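Local coordinates for protein lysyl-trna-dependent l-ysyl-phosphatidylgycerol synthase (Bacillus licheniformis, PDB 4V36) that transfers lysine from lysyl-tRNA to phosphatidylglycerol, a lipid modification that mediates bacterial resistance, at residues 50-55 with 61-66. Sequence-based numbering, arbitrary orientation.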
ATOM      1  N   ALA A  50      20.967   2.546   1.404  1.00 41.15           N
ATOM      2  CA  ALA A  50      19.639   3.126   1.580  1.00 33.59           C
ATOM      3  C   ALA A  50      19.065   3.650   0.266  1.00 36.00           C
ATOM      4  O   ALA A  50      19.806   3.972  -0.663  1.00 42.28           O
ATOM      5  CB  ALA A  50      19.688   4.236   2.615  1.00 36.09           C
ATOM      6  N   LEU A  51      17.739   3.741   0.198  1.00 34.79           N
ATOM      7  CA  LEU A  51      17.061   4.141  -1.031  1.00 33.86           C
ATOM      8  C   LEU A  51      15.807   4.975  -0.776  1.00 32.70           C
ATOM      9  O   LEU A  51      14.988   4.641   0.079  1.00 27.27           O
ATOM     10  CB  LEU A  51      16.693   2.903  -1.851  1.00 34.86           C
ATOM     11  CG  LEU A  51      15.789   3.133  -3.062  1.00 36.10           C
ATOM     12  CD1 LEU A  51      16.489   3.991  -4.105  1.00 47.69           C
ATOM     13  CD2 LEU A  51      15.348   1.809  -3.660  1.00 40.92           C
ATOM     14  N   ILE A  52      15.663   6.057  -1.533  1.00 26.29           N
ATOM     15  CA  ILE A  52      14.465   6.886  -1.475  1.00 19.87           C
ATOM     16  C   ILE A  52      13.716   6.859  -2.806  1.00 26.73           C
ATOM     17  O   ILE A  52      14.273   7.197  -3.851  1.00 30.97           O
ATOM     18  CB  ILE A  52      14.802   8.345  -1.109  1.00 23.93           C
ATOM     19  CG1 ILE A  52      15.103   8.460   0.386  1.00 23.76           C
ATOM     20  CG2 ILE A  52      13.654   9.271  -1.482  1.00 17.29           C
ATOM     21  CD1 ILE A  52      15.336   9.882   0.851  1.00 22.70           C
ATOM     22  N   GLN A  53      12.455   6.442  -2.759  1.00 20.43           N
ATOM     23  CA  GLN A  53      11.601   6.448  -3.941  1.00 26.60           C
ATOM     24  C   GLN A  53      10.710   7.685  -3.922  1.00 22.92           C
ATOM     25  O   GLN A  53      10.158   8.040  -2.881  1.00 24.65           O
ATOM     26  CB  GLN A  53      10.752   5.178  -4.003  1.00 24.87           C
ATOM     27  CG  GLN A  53      11.553   3.896  -3.880  1.00 30.57           C
ATOM     28  CD  GLN A  53      10.686   2.656  -3.966  1.00 36.05           C
ATOM     29  OE1 GLN A  53       9.565   2.700  -4.477  1.00 30.13           O
ATOM     30  NE2 GLN A  53      11.200   1.539  -3.463  1.00 30.37           N
ATOM     31  N   PHE A  54      10.565   8.337  -5.070  1.00 17.95           N
ATOM     32  CA  PHE A  54       9.820   9.588  -5.122  1.00 22.69           C
ATOM     33  C   PHE A  54       9.248   9.884  -6.501  1.00 18.70           C
ATOM     34  O   PHE A  54       9.564   9.209  -7.481  1.00 19.35           O
ATOM     35  CB  PHE A  54      10.714  10.750  -4.682  1.00 18.34           C
ATOM     36  CG  PHE A  54      11.861  11.020  -5.616  1.00 20.98           C
ATOM     37  CD1 PHE A  54      13.025  10.272  -5.540  1.00 24.57           C
ATOM     38  CD2 PHE A  54      11.778  12.025  -6.566  1.00 27.86           C
ATOM     39  CE1 PHE A  54      14.082  10.518  -6.398  1.00 28.23           C
ATOM     40  CE2 PHE A  54      12.831  12.276  -7.426  1.00 28.53           C
ATOM     41  CZ  PHE A  54      13.985  11.521  -7.341  1.00 25.21           C
ATOM     42  N   ALA A  55       8.401  10.906  -6.563  1.00 17.95           N
ATOM     43  CA  ALA A  55       7.855  11.390  -7.822  1.00 15.61           C
ATOM     44  C   ALA A  55       7.943  12.910  -7.864  1.00 19.37           C
ATOM     45  O   ALA A  55       7.845  13.571  -6.831  1.00 24.05           O
ATOM     46  CB  ALA A  55       6.420  10.928  -8.001  1.00 18.75           C
ATOM     47  N   LEU A  61       8.899  17.610  -4.808  1.00 25.61           N
ATOM     48  CA  LEU A  61       9.142  16.172  -4.850  1.00 22.52           C
ATOM     49  C   LEU A  61       8.374  15.452  -3.745  1.00 23.38           C
ATOM     50  O   LEU A  61       8.436  15.845  -2.580  1.00 24.21           O
ATOM     51  CB  LEU A  61      10.638  15.877  -4.719  1.00 24.65           C
ATOM     52  CG  LEU A  61      11.588  16.532  -5.725  1.00 25.09           C
ATOM     53  CD1 LEU A  61      13.033  16.256  -5.343  1.00 30.72           C
ATOM     54  CD2 LEU A  61      11.309  16.041  -7.135  1.00 23.07           C
ATOM     55  N   VAL A  62       7.651  14.398  -4.111  1.00 24.55           N
ATOM     56  CA  VAL A  62       6.894  13.619  -3.137  1.00 19.30           C
ATOM     57  C   VAL A  62       7.518  12.244  -2.920  1.00 19.98           C
ATOM     58  O   VAL A  62       7.514  11.404  -3.818  1.00 18.47           O
ATOM     59  CB  VAL A  62       5.426  13.440  -3.568  1.00 20.45           C
ATOM     60  CG1 VAL A  62       4.640  12.717  -2.483  1.00 11.21           C
ATOM     61  CG2 VAL A  62       4.795  14.789  -3.876  1.00 17.34           C
ATOM     62  N   VAL A  63       8.050  12.023  -1.722  1.00 19.92           N
ATOM     63  CA  VAL A  63       8.663  10.746  -1.371  1.00 17.76           C
ATOM     64  C   VAL A  63       7.615   9.764  -0.854  1.00 20.59           C
ATOM     65  O   VAL A  63       6.753  10.130  -0.056  1.00 24.16           O
ATOM     66  CB  VAL A  63       9.763  10.926  -0.305  1.00 22.90           C
ATOM     67  CG1 VAL A  63      10.364   9.584   0.086  1.00 16.49           C
ATOM     68  CG2 VAL A  63      10.842  11.869  -0.811  1.00 20.61           C
ATOM     69  N   LEU A  64       7.690   8.519  -1.316  1.00 15.28           N
ATOM     70  CA  LEU A  64       6.764   7.485  -0.869  1.00 18.18           C
ATOM     71  C   LEU A  64       7.331   6.702   0.313  1.00 17.51           C
ATOM     72  O   LEU A  64       8.181   5.828   0.141  1.00 22.75           O
ATOM     73  CB  LEU A  64       6.428   6.531  -2.016  1.00 15.30           C
ATOM     74  CG  LEU A  64       5.404   5.440  -1.692  1.00 22.71           C
ATOM     75  CD1 LEU A  64       4.081   6.062  -1.272  1.00 26.49           C
ATOM     76  CD2 LEU A  64       5.207   4.510  -2.877  1.00 24.50           C
ATOM     77  N   GLY A  65       6.859   7.026   1.513  1.00 15.24           N
ATOM     78  CA  GLY A  65       7.254   6.311   2.712  1.00 17.71           C
ATOM     79  C   GLY A  65       8.648   6.643   3.207  1.00 19.98           C
ATOM     80  O   GLY A  65       9.300   7.558   2.707  1.00 19.47           O
ATOM     81  N   ASP A  66       9.097   5.892   4.209  1.00 22.35           N
ATOM     82  CA  ASP A  66      10.451   6.021   4.729  1.00 22.89           C
ATOM     83  C   ASP A  66      11.440   5.384   3.753  1.00 27.96           C
ATOM     84  O   ASP A  66      11.030   4.656   2.850  1.00 34.57           O
ATOM     85  CB  ASP A  66      10.552   5.370   6.113  1.00 25.88           C
ATOM     86  CG  ASP A  66       9.737   6.102   7.161  1.00 27.09           C
ATOM     87  OD1 ASP A  66      10.158   7.201   7.580  1.00 31.13           O
ATOM     88  OD2 ASP A  66       8.681   5.575   7.572  1.00 35.58           O
TER
HETATM   89  O   HOH W   1      10.974   6.241   0.038  1.00 23.40           O
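Segments 50-55 and 61-66 pair antiparallel but strongly twisted, their short strand axes at 133°, with Ala55 and Val62 as the hydrogen-bonded pair and Phe54 facing Val63 as the non-hydrogen-bonded one. Ala55 and Val62 exchange both amide-carbonyl bonds, Val62 N reaching Ala55 O at 2.8 Å and Ala55 N reaching Val62 O at 2.9 Å. Two residues farther along, Leu64 N donates to Gln53 O (3.0 Å). Beyond this bond direct pairing between the segments is interrupted, and strand 60-69 meets Leu51 again through Ser68. A water takes over here: it accepts from Gln53 N at 3.2 Å and lies within donating distance of Leu64 O and Asp66 O, linking the two backbones.

The sheet face bearing Phe54 and Val63 carries the apolar contact. Val63 has CG1 anti to its backbone N (chi1 178°), which brings this methyl against Gln53 O and 3.7 Å from Ile52 CG2; the two branched side chains cross at about a right angle. Its other methyl, CG2, touches both Ile52 CG2 and Phe54 CB. Farther toward the turn, Phe54 and Leu61 run side by side in the same direction, Leu61 CD2 approaching the ring obliquely, 4.1 Å from Phe54 CE2. Phe81 of helix 74-87 covers this face, touching Ile52, Val63 and the Phe54 ring. Across the sheet, Val62 and Leu64 pack on Tyr95, and the Leu64 side chain is about 11 Å from the bound lysine amide.

This is a twisted beta hairpin, its strands 50-57 and 60-69 consecutive in the mixed sheet and helix 74-87 packed on one face, consistent with the GNAT-like fold of the acetyltransferase clan.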